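Local atomic coordinates of Ulp1-like SUMO protease (Chaetomium thermophilum, PDB entry 6DG4), a protein that probably removes SUMO from modified proteins as a cysteine protease of the Ulp1 (peptidase C48) family, this chain being its C-terminal catalytic domain. Residues Q85-F96 with L111-N121; S136-R144 with C202-L213. One frame throughout, in Å; residues are numbered along the deposited sequence.

Overall arrangement
Following the chain from the N terminus, 85-96 carries the edge strand 89-91, and helices 96-103 and 109-114 then bring 111-121 back against it; contact 1 closes this short, mostly helical excursion of 14 residues. The chain next enters strand 127-134 and turns into strand 137-144, which opens contact 2. That contact closes a much longer loop, in which 57 residues pass before helix 202-215 packs on the strand. The two loops are in series, neither nested nor crossed. Both contacts reach the same five-stranded mixed sheet, their centres about 17 Å apart, and they touch where Ser94 CB lies 4.3 Å from Trp138 CH2.

Contact 1: residues Q85-F96 with L111-N121; sequences QEPKCTAFTSFF and LLRRANVRKAN. With SO4 (sulfate ion), chain B.
A Schellman motif ends helix 109-114 against the edge strand 89-91: Asn116, with positive phi, sends its N-H back to Arg113 O, Val117 N bonds Leu112 O, and Ala115 O is left to be gripped by Thr90. Thr90 OG1 donates to Ala115 O at 2.7 Å, in the carbonyl plane and on a lone pair. A threonine suits this place because its hydroxyl, anti to the backbone N (chi1 -171°), meets the helix end while its methyl touches a methyl of Val117, the side chains crossing at a slant, Thr90 CG2 to Val117 CG2 being 3.7 Å.

Phe92 lies between two hydrophobic neighbours. Ala115 CB sits over one ring face, 3.8 Å from the centroid in a CH-pi contact, and the small side chain lets the helix end come this close; Phe96 CZ covers the opposite face, off-centre. Leu112 CD2 approaches Phe92 CZ to 3.8 Å, and Leu111 CB meets the edge of the Phe96 ring. In the mixed sheet, backbone bonds from Thr90 and Phe92 join this strand to 127-134; Cys89 and Ala91, on the alternate face, pack on helix 62-80.

Ahead of the strand, at Gln85 to Pro87, the contact turns polar. Asn116 stands across Gln85, its OD1 3.5 Å from Gln85 CA, and Pro87 CD presses on Asn116 CB. The Asn116 amide is held by Arg118 NH1, 3.0 Å from Asn116 OD1 and nearly in the guanidinium plane, while Asn121 ND2 donates to Asn116 O at 2.9 Å. One water links Gln85 O with Arg118 NH1, and another joins Pro87 O to Asn121 ND2. On the exposed side of the helix, Arg113 NE and NH2 and Arg114 NH1 bind a sulfate ion, probably from the crystallisation liquor, that lies at the edge of each guanidinium group.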
loop_
_atom_site.group_PDB
_atom_site.type_symbol
_atom_site.label_atom_id
_atom_site.label_comp_id
_atom_site.label_asym_id
_atom_site.label_seq_id
_atom_site.Cartn_x
_atom_site.Cartn_y
_atom_site.Cartn_z
ATOM N N GLN A 85 4.923 10.585 -15.343
ATOM C CA GLN A 85 4.268 11.668 -14.624
ATOM C C GLN A 85 2.750 11.601 -14.708
ATOM O O GLN A 85 2.077 12.502 -14.203
ATOM C CB GLN A 85 4.793 13.018 -15.109
ATOM C CG GLN A 85 6.287 13.167 -14.877
ATOM C CD GLN A 85 6.746 14.609 -14.863
ATOM O OE1 GLN A 85 6.630 15.320 -15.860
ATOM N NE2 GLN A 85 7.271 15.049 -13.725
ATOM N N GLU A 86 2.200 10.543 -15.304
ATOM C CA GLU A 86 0.754 10.327 -15.372
ATOM C C GLU A 86 0.455 8.909 -14.904
ATOM O O GLU A 86 -0.006 8.060 -15.679
ATOM C CB GLU A 86 0.222 10.594 -16.781
ATOM C CG GLU A 86 0.443 12.041 -17.211
ATOM C CD GLU A 86 -0.044 12.350 -18.617
ATOM O OE1 GLU A 86 -0.767 11.528 -19.214
ATOM O OE2 GLU A 86 0.292 13.435 -19.124
ATOM N N PRO A 87 0.712 8.617 -13.634
ATOM C CA PRO A 87 0.488 7.259 -13.139
ATOM C C PRO A 87 -0.982 6.885 -13.115
ATOM O O PRO A 87 -1.867 7.729 -12.951
ATOM C CB PRO A 87 1.036 7.314 -11.707
ATOM C CG PRO A 87 0.901 8.739 -11.324
ATOM C CD PRO A 87 1.236 9.497 -12.576
ATOM N N LYS A 88 -1.225 5.581 -13.237
ATOM C CA LYS A 88 -2.541 5.033 -12.936
ATOM C C LYS A 88 -2.675 4.618 -11.478
ATOM O O LYS A 88 -3.788 4.626 -10.939
ATOM C CB LYS A 88 -2.848 3.855 -13.860
ATOM C CG LYS A 88 -3.215 4.296 -15.277
ATOM C CD LYS A 88 -4.533 5.069 -15.297
ATOM C CE LYS A 88 -4.929 5.506 -16.687
ATOM N NZ LYS A 88 -6.239 6.224 -16.658
ATOM N N CYS A 89 -1.569 4.277 -10.822
ATOM C CA CYS A 89 -1.553 4.002 -9.393
ATOM C C CYS A 89 -0.360 4.733 -8.808
ATOM O O CYS A 89 0.747 4.643 -9.346
ATOM C CB CYS A 89 -1.428 2.506 -9.113
ATOM S SG CYS A 89 -1.567 2.049 -7.359
ATOM N N THR A 90 -0.579 5.478 -7.734
ATOM C CA THR A 90 0.528 6.175 -7.105
ATOM C C THR A 90 0.439 6.020 -5.596
ATOM O O THR A 90 -0.618 5.737 -5.032
ATOM C CB THR A 90 0.608 7.641 -7.547
ATOM O OG1 THR A 90 1.831 8.198 -7.054
ATOM C CG2 THR A 90 -0.567 8.440 -7.028
ATOM N N ALA A 91 1.586 6.186 -4.948
ATOM C CA ALA A 91 1.705 5.927 -3.528
ATOM C C ALA A 91 2.496 7.046 -2.878
ATOM O O ALA A 91 3.346 7.681 -3.508
ATOM C CB ALA A 91 2.427 4.607 -3.261
ATOM N N PHE A 92 2.225 7.248 -1.599
ATOM C CA PHE A 92 2.915 8.235 -0.793
ATOM C C PHE A 92 3.805 7.557 0.237
ATOM O O PHE A 92 3.618 6.389 0.597
ATOM C CB PHE A 92 1.907 9.151 -0.106
ATOM C CG PHE A 92 1.285 10.144 -1.032
ATOM C CD1 PHE A 92 0.192 9.803 -1.800
ATOM C CD2 PHE A 92 1.814 11.414 -1.160
ATOM C CE1 PHE A 92 -0.377 10.717 -2.662
ATOM C CE2 PHE A 92 1.245 12.329 -2.019
ATOM C CZ PHE A 92 0.149 11.973 -2.772
ATOM N N THR A 93 4.799 8.317 0.691
ATOM C CA THR A 93 5.709 7.850 1.716
ATOM C C THR A 93 5.106 8.067 3.102
ATOM O O THR A 93 4.023 8.638 3.267
ATOM C CB THR A 93 7.045 8.590 1.636
ATOM O OG1 THR A 93 6.869 9.937 2.104
ATOM C CG2 THR A 93 7.587 8.584 0.201
ATOM N N SER A 94 5.855 7.634 4.118
ATOM C CA SER A 94 5.439 7.800 5.503
ATOM C C SER A 94 5.461 9.253 5.949
ATOM O O SER A 94 4.953 9.561 7.033
ATOM C CB SER A 94 6.334 6.959 6.421
ATOM O OG SER A 94 7.625 7.530 6.573
ATOM N N PHE A 95 6.034 10.149 5.151
ATOM C CA PHE A 95 6.061 11.558 5.505
ATOM C C PHE A 95 4.783 12.278 5.121
ATOM O O PHE A 95 4.548 13.387 5.609
ATOM C CB PHE A 95 7.266 12.232 4.844
ATOM C CG PHE A 95 8.585 11.752 5.383
ATOM C CD1 PHE A 95 9.142 12.350 6.494
ATOM C CD2 PHE A 95 9.248 10.683 4.803
ATOM C CE1 PHE A 95 10.344 11.910 7.007
ATOM C CE2 PHE A 95 10.454 10.237 5.312
ATOM C CZ PHE A 95 10.999 10.850 6.417
ATOM N N PHE A 96 3.937 11.681 4.282
ATOM C CA PHE A 96 2.805 12.436 3.766
ATOM C C PHE A 96 1.755 12.686 4.842
ATOM O O PHE A 96 1.349 13.830 5.069
ATOM C CB PHE A 96 2.180 11.755 2.557
ATOM C CG PHE A 96 1.045 12.532 1.982
ATOM C CD1 PHE A 96 1.284 13.665 1.238
ATOM C CD2 PHE A 96 -0.259 12.159 2.218
ATOM C CE1 PHE A 96 0.246 14.398 0.718
ATOM C CE2 PHE A 96 -1.306 12.897 1.704
ATOM C CZ PHE A 96 -1.051 14.012 0.948
ATOM N N LEU A 111 5.280 17.085 -1.829
ATOM C CA LEU A 111 4.990 15.658 -1.747
ATOM C C LEU A 111 3.970 15.240 -2.803
ATOM O O LEU A 111 4.106 14.174 -3.408
ATOM C CB LEU A 111 4.527 15.279 -0.341
ATOM C CG LEU A 111 5.563 15.388 0.780
ATOM C CD1 LEU A 111 4.953 14.927 2.089
ATOM C CD2 LEU A 111 6.821 14.582 0.474
ATOM N N LEU A 112 2.954 16.072 -3.052
ATOM C CA LEU A 112 1.996 15.784 -4.119
ATOM C C LEU A 112 2.694 15.706 -5.470
ATOM O O LEU A 112 2.461 14.776 -6.248
ATOM C CB LEU A 112 0.895 16.844 -4.141
ATOM C CG LEU A 112 -0.047 16.781 -2.940
ATOM C CD1 LEU A 112 -0.867 18.051 -2.834
ATOM C CD2 LEU A 112 -0.950 15.568 -3.054
ATOM N N ARG A 113 3.568 16.669 -5.761
ATOM C CA ARG A 113 4.272 16.665 -7.039
ATOM C C ARG A 113 5.179 15.448 -7.175
ATOM O O ARG A 113 5.272 14.857 -8.258
ATOM C CB ARG A 113 5.047 17.973 -7.208
ATOM C CG ARG A 113 4.144 19.169 -7.450
ATOM C CD ARG A 113 4.916 20.428 -7.814
ATOM N NE ARG A 113 5.788 20.911 -6.742
ATOM C CZ ARG A 113 5.404 21.724 -5.759
ATOM N NH1 ARG A 113 4.146 22.140 -5.683
ATOM N NH2 ARG A 113 6.279 22.115 -4.842
ATOM N N ARG A 114 5.842 15.042 -6.087
ATOM C CA ARG A 114 6.727 13.883 -6.150
ATOM C C ARG A 114 5.950 12.599 -6.402
ATOM O O ARG A 114 6.484 11.657 -7.000
ATOM C CB ARG A 114 7.548 13.778 -4.866
ATOM C CG ARG A 114 8.898 14.487 -4.948
ATOM C CD ARG A 114 9.517 14.724 -3.574
ATOM N NE ARG A 114 10.916 15.143 -3.654
ATOM C CZ ARG A 114 11.330 16.319 -4.121
ATOM N NH1 ARG A 114 10.456 17.209 -4.574
ATOM N NH2 ARG A 114 12.624 16.605 -4.145
ATOM N N ALA A 115 4.698 12.543 -5.956
ATOM C CA ALA A 115 3.803 11.428 -6.236
ATOM C C ALA A 115 3.073 11.575 -7.567
ATOM O O ALA A 115 2.251 10.718 -7.907
ATOM C CB ALA A 115 2.777 11.281 -5.107
ATOM N N ASN A 116 3.354 12.640 -8.318
ATOM C CA ASN A 116 2.716 12.884 -9.611
ATOM C C ASN A 116 1.204 13.014 -9.477
ATOM O O ASN A 116 0.440 12.558 -10.331
ATOM C CB ASN A 116 3.134 11.841 -10.640
ATOM C CG ASN A 116 4.589 11.974 -10.999
ATOM O OD1 ASN A 116 5.028 13.036 -11.438
ATOM N ND2 ASN A 116 5.358 10.922 -10.772
ATOM N N VAL A 117 0.779 13.678 -8.409
ATOM C CA VAL A 117 -0.621 13.993 -8.160
ATOM C C VAL A 117 -0.777 15.488 -8.407
ATOM O O VAL A 117 -0.459 16.313 -7.541
ATOM C CB VAL A 117 -1.043 13.602 -6.741
ATOM C CG1 VAL A 117 -2.477 13.992 -6.482
ATOM C CG2 VAL A 117 -0.849 12.106 -6.525
ATOM N N ARG A 118 -1.262 15.839 -9.594
ATOM C CA ARG A 118 -1.456 17.223 -9.993
ATOM C C ARG A 118 -2.886 17.413 -10.477
ATOM O O ARG A 118 -3.574 16.458 -10.839
ATOM C CB ARG A 118 -0.476 17.615 -11.105
ATOM C CG ARG A 118 0.979 17.622 -10.655
ATOM C CD ARG A 118 1.906 17.873 -11.827
ATOM N NE ARG A 118 3.299 18.037 -11.417
ATOM C CZ ARG A 118 4.164 17.039 -11.238
ATOM N NH1 ARG A 118 3.797 15.778 -11.425
ATOM N NH2 ARG A 118 5.408 17.310 -10.866
ATOM N N LYS A 119 -3.339 18.666 -10.471
ATOM C CA LYS A 119 -4.694 18.954 -10.924
ATOM C C LYS A 119 -4.947 18.388 -12.317
ATOM O O LYS A 119 -5.999 17.790 -12.571
ATOM C CB LYS A 119 -4.932 20.465 -10.909
ATOM C CG LYS A 119 -6.344 20.894 -11.320
ATOM C CD LYS A 119 -6.490 22.410 -11.232
ATOM C CE LYS A 119 -7.880 22.854 -11.649
ATOM N NZ LYS A 119 -8.019 24.331 -11.579
ATOM N N ALA A 120 -3.995 18.562 -13.236
ATOM C CA ALA A 120 -4.238 18.199 -14.629
ATOM C C ALA A 120 -4.476 16.705 -14.822
ATOM O O ALA A 120 -5.251 16.317 -15.703
ATOM C CB ALA A 120 -3.071 18.655 -15.507
ATOM N N ASN A 121 -3.819 15.851 -14.040
ATOM C CA ASN A 121 -3.936 14.413 -14.234
ATOM C C ASN A 121 -4.709 13.711 -13.125
ATOM O O ASN A 121 -4.868 12.488 -13.181
ATOM C CB ASN A 121 -2.551 13.766 -14.385
ATOM C CG ASN A 121 -1.779 13.726 -13.081
ATOM O OD1 ASN A 121 -1.555 14.759 -12.459
ATOM N ND2 ASN A 121 -1.368 12.530 -12.661
HETATM S S SO4 B . 9.770 20.925 -6.078
HETATM O O1 SO4 B . 8.644 20.074 -6.453
HETATM O O2 SO4 B . 10.876 20.097 -5.601
HETATM O O3 SO4 B . 9.354 21.838 -5.018
HETATM O O4 SO4 B . 10.204 21.695 -7.242
HETATM O O HOH W 1 1.432 14.857 -12.811
HETATM O O HOH W 2 -2.208 10.216 -14.221
HETATM O O HOH W 3 4.084 8.055 -9.409
#

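Contact 2: residues S136-R144 with C202-L213; sequences SHWTLAVIR and CGVFTITNAICL
His137 and Cys202 face each other where strand 137-144 and helix 202-213 run almost in the same direction, 13° apart and 6.8 Å at their closest. Helix 202-215 begins at this cysteine, as in the papain-like fold of clan CA proteases; His137 NE2 bonds Asp154, consistent with the Cys-His-Asp triad of the C48 family.

Among the polar contacts, Trp138 N donates almost straight (174°) to Cys202 SG at 3.4 Å, an ordinary length for a sulfur acceptor; the sulfur reaches it by standing between its own backbone N and carbonyl carbon (chi1 62°). Thr206 OG1 bonds within the helix to Cys202 O at 2.9 Å, from above the carbonyl plane, and Thr206 N donates to the same oxygen from the opposite face.

In the packing, the His137 ring lies obliquely beside Cys202, ND1 3.4 Å from Cys202 CB. The sulfur also meets the edge of the Trp138 five-membered ring, and Trp138 CB rests near Gly203 CA, 4.0 Å away. Thr206 wedges between strand and helix, its OG1 3.5 Å from Trp138 CB and its methyl near Thr139 O and Leu140 CB; an alanine here would probably leave Cys202 O without its hydroxyl donor and open a gap beneath Trp138 and Leu140. Leu140 sets CD2 against the helix backbone, 3.5 Å from Ala210 N, and beside Ala210 CB.

At the far end Leu213 CD1 lies over a face of the Arg144 guanidinium, whose NH1 bonds Ser2 O. Two waters carry the other nitrogens to Leu213 O, one from NH2 and one from Arg144 NE, 2.9 Å from its water oxygen.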
loop_
_atom_site.group_PDB
_atom_site.type_symbol
_atom_site.label_atom_id
_atom_site.label_comp_id
_atom_site.label_asym_id
_atom_site.label_seq_id
_atom_site.Cartn_x
_atom_site.Cartn_y
_atom_site.Cartn_z
ATOM N N SER A 136 1.147 4.183 16.324
ATOM C CA SER A 136 1.811 2.956 15.889
ATOM C C SER A 136 0.944 2.045 15.028
ATOM O O SER A 136 1.425 1.027 14.523
ATOM C CB SER A 136 2.347 2.156 17.083
ATOM O OG SER A 136 3.230 2.939 17.864
ATOM N N HIS A 137 -0.328 2.389 14.855
ATOM C CA HIS A 137 -1.259 1.559 14.102
ATOM C C HIS A 137 -1.282 2.011 12.646
ATOM O O HIS A 137 -1.596 3.170 12.352
ATOM C CB HIS A 137 -2.655 1.662 14.710
ATOM C CG HIS A 137 -3.692 0.870 13.978
ATOM N ND1 HIS A 137 -3.547 -0.471 13.690
ATOM C CD2 HIS A 137 -4.889 1.238 13.464
ATOM C CE1 HIS A 137 -4.611 -0.893 13.030
ATOM N NE2 HIS A 137 -5.445 0.121 12.888
ATOM N N TRP A 138 -0.968 1.084 11.743
ATOM C CA TRP A 138 -0.975 1.342 10.313
ATOM C C TRP A 138 -2.334 1.006 9.723
ATOM O O TRP A 138 -2.876 -0.077 9.973
ATOM C CB TRP A 138 0.067 0.472 9.606
ATOM C CG TRP A 138 1.452 0.959 9.748
ATOM C CD1 TRP A 138 2.394 0.489 10.602
ATOM C CD2 TRP A 138 2.070 2.017 9.007
ATOM N NE1 TRP A 138 3.563 1.191 10.450
ATOM C CE2 TRP A 138 3.392 2.129 9.467
ATOM C CE3 TRP A 138 1.634 2.879 7.995
ATOM C CZ2 TRP A 138 4.280 3.070 8.961
ATOM C CZ3 TRP A 138 2.518 3.812 7.494
ATOM C CH2 TRP A 138 3.823 3.899 7.976
ATOM N N THR A 139 -2.845 1.929 8.908
ATOM C CA THR A 139 -4.047 1.763 8.110
ATOM C C THR A 139 -3.753 2.320 6.721
ATOM O O THR A 139 -2.676 2.867 6.464
ATOM C CB THR A 139 -5.246 2.480 8.746
ATOM O OG1 THR A 139 -4.980 3.888 8.849
ATOM C CG2 THR A 139 -5.555 1.898 10.124
ATOM N N LEU A 140 -4.726 2.185 5.821
ATOM C CA LEU A 140 -4.553 2.541 4.419
ATOM C C LEU A 140 -5.689 3.451 3.986
ATOM O O LEU A 140 -6.856 3.052 4.034
ATOM C CB LEU A 140 -4.562 1.288 3.540
ATOM C CG LEU A 140 -4.339 1.549 2.050
ATOM C CD1 LEU A 140 -2.907 1.996 1.789
ATOM C CD2 LEU A 140 -4.697 0.320 1.225
ATOM N N ALA A 141 -5.353 4.653 3.536
ATOM C CA ALA A 141 -6.313 5.487 2.830
ATOM C C ALA A 141 -6.153 5.234 1.337
ATOM O O ALA A 141 -5.037 5.061 0.839
ATOM C CB ALA A 141 -6.098 6.964 3.152
ATOM N N VAL A 142 -7.277 5.200 0.632
ATOM C CA VAL A 142 -7.294 4.950 -0.802
ATOM C C VAL A 142 -8.224 5.972 -1.430
ATOM O O VAL A 142 -9.410 6.034 -1.088
ATOM C CB VAL A 142 -7.760 3.523 -1.138
ATOM C CG1 VAL A 142 -7.695 3.274 -2.648
ATOM C CG2 VAL A 142 -6.923 2.497 -0.395
ATOM N N ILE A 143 -7.694 6.775 -2.334
ATOM C CA ILE A 143 -8.509 7.658 -3.152
ATOM C C ILE A 143 -8.595 7.030 -4.534
ATOM O O ILE A 143 -7.581 6.578 -5.085
ATOM C CB ILE A 143 -7.918 9.076 -3.208
ATOM C CG1 ILE A 143 -7.799 9.661 -1.796
ATOM C CG2 ILE A 143 -8.779 9.971 -4.091
ATOM C CD1 ILE A 143 -7.022 10.977 -1.729
ATOM N N ARG A 144 -9.804 6.970 -5.082
ATOM C CA ARG A 144 -10.046 6.392 -6.404
ATOM C C ARG A 144 -10.647 7.494 -7.264
ATOM O O ARG A 144 -11.877 7.655 -7.321
ATOM C CB ARG A 144 -10.949 5.169 -6.301
ATOM C CG ARG A 144 -10.376 4.082 -5.395
ATOM C CD ARG A 144 -11.350 2.940 -5.211
ATOM N NE ARG A 144 -11.170 1.911 -6.223
ATOM C CZ ARG A 144 -12.049 0.957 -6.496
ATOM N NH1 ARG A 144 -13.224 0.934 -5.880
ATOM N NH2 ARG A 144 -11.751 0.035 -7.404
ATOM N N CYS A 202 -0.939 -5.001 11.779
ATOM C CA CYS A 202 -1.502 -3.860 11.058
ATOM C C CYS A 202 -0.732 -3.521 9.782
ATOM O O CYS A 202 -1.340 -3.194 8.757
ATOM C CB CYS A 202 -1.581 -2.634 11.974
ATOM S SG CYS A 202 0.015 -2.023 12.621
ATOM N N GLY A 203 0.600 -3.543 9.828
ATOM C CA GLY A 203 1.360 -3.230 8.631
ATOM C C GLY A 203 1.166 -4.253 7.531
ATOM O O GLY A 203 1.190 -3.912 6.344
ATOM N N VAL A 204 0.970 -5.520 7.904
ATOM C CA VAL A 204 0.747 -6.549 6.894
ATOM C C VAL A 204 -0.650 -6.415 6.296
ATOM O O VAL A 204 -0.842 -6.583 5.085
ATOM C CB VAL A 204 1.007 -7.954 7.468
ATOM C CG1 VAL A 204 1.054 -8.962 6.337
ATOM C CG2 VAL A 204 2.303 -7.990 8.280
ATOM N N PHE A 205 -1.648 -6.121 7.130
ATOM C CA PHE A 205 -2.975 -5.822 6.606
ATOM C C PHE A 205 -2.931 -4.629 5.654
ATOM O O PHE A 205 -3.577 -4.637 4.600
ATOM C CB PHE A 205 -3.930 -5.489 7.755
ATOM C CG PHE A 205 -4.481 -6.685 8.490
ATOM C CD1 PHE A 205 -5.398 -7.524 7.887
ATOM C CD2 PHE A 205 -4.138 -6.923 9.810
ATOM C CE1 PHE A 205 -5.932 -8.596 8.566
ATOM C CE2 PHE A 205 -4.668 -8.003 10.492
ATOM C CZ PHE A 205 -5.569 -8.837 9.867
ATOM N N THR A 206 -2.200 -3.577 6.033
ATOM C CA THR A 206 -2.120 -2.375 5.204
ATOM C C THR A 206 -1.546 -2.701 3.827
ATOM O O THR A 206 -2.103 -2.296 2.799
ATOM C CB THR A 206 -1.289 -1.316 5.938
ATOM O OG1 THR A 206 -2.000 -0.872 7.102
ATOM C CG2 THR A 206 -0.987 -0.101 5.079
ATOM N N ILE A 207 -0.437 -3.444 3.781
ATOM C CA ILE A 207 0.154 -3.817 2.498
ATOM C C ILE A 207 -0.811 -4.685 1.697
ATOM O O ILE A 207 -0.969 -4.517 0.481
ATOM C CB ILE A 207 1.496 -4.541 2.718
ATOM C CG1 ILE A 207 2.565 -3.589 3.250
ATOM C CG2 ILE A 207 1.971 -5.200 1.420
ATOM C CD1 ILE A 207 3.777 -4.311 3.830
ATOM N N THR A 208 -1.434 -5.663 2.356
ATOM C CA THR A 208 -2.259 -6.623 1.629
ATOM C C THR A 208 -3.519 -5.958 1.097
ATOM O O THR A 208 -3.946 -6.238 -0.030
ATOM C CB THR A 208 -2.573 -7.821 2.526
ATOM O OG1 THR A 208 -1.349 -8.404 2.993
ATOM C CG2 THR A 208 -3.339 -8.886 1.760
ATOM N N ASN A 209 -4.123 -5.066 1.889
ATOM C CA ASN A 209 -5.266 -4.303 1.404
ATOM C C ASN A 209 -4.874 -3.409 0.238
ATOM O O ASN A 209 -5.671 -3.193 -0.682
ATOM C CB ASN A 209 -5.883 -3.487 2.539
ATOM C CG ASN A 209 -6.661 -4.351 3.505
ATOM O OD1 ASN A 209 -7.119 -5.437 3.149
ATOM N ND2 ASN A 209 -6.808 -3.884 4.732
ATOM N N ALA A 210 -3.653 -2.871 0.263
ATOM C CA ALA A 210 -3.177 -2.059 -0.851
ATOM C C ALA A 210 -3.021 -2.894 -2.118
ATOM O O ALA A 210 -3.373 -2.434 -3.212
ATOM C CB ALA A 210 -1.868 -1.362 -0.476
ATOM N N ILE A 211 -2.503 -4.124 -1.998
ATOM C CA ILE A 211 -2.430 -5.005 -3.160
ATOM C C ILE A 211 -3.823 -5.210 -3.733
ATOM O O ILE A 211 -4.052 -5.072 -4.940
ATOM C CB ILE A 211 -1.795 -6.358 -2.793
ATOM C CG1 ILE A 211 -0.333 -6.214 -2.371
ATOM C CG2 ILE A 211 -1.916 -7.322 -3.979
ATOM C CD1 ILE A 211 0.268 -7.508 -1.830
ATOM N N CYS A 212 -4.780 -5.544 -2.867
ATOM C CA CYS A 212 -6.133 -5.826 -3.331
ATOM C C CYS A 212 -6.760 -4.607 -3.999
ATOM O O CYS A 212 -7.256 -4.693 -5.128
ATOM C CB CYS A 212 -6.987 -6.317 -2.162
ATOM S SG CYS A 212 -6.537 -7.981 -1.580
ATOM N N LEU A 213 -6.756 -3.459 -3.327
ATOM C CA LEU A 213 -7.418 -2.294 -3.909
ATOM C C LEU A 213 -6.754 -1.871 -5.217
ATOM O O LEU A 213 -7.447 -1.519 -6.178
ATOM C CB LEU A 213 -7.481 -1.148 -2.903
ATOM C CG LEU A 213 -8.771 -1.085 -2.083
ATOM C CD1 LEU A 213 -9.921 -0.555 -2.937
ATOM C CD2 LEU A 213 -9.120 -2.445 -1.491
HETATM O O HOH W 4 -8.994 -0.744 -8.263
HETATM O O HOH W 5 -8.375 1.187 -6.263
#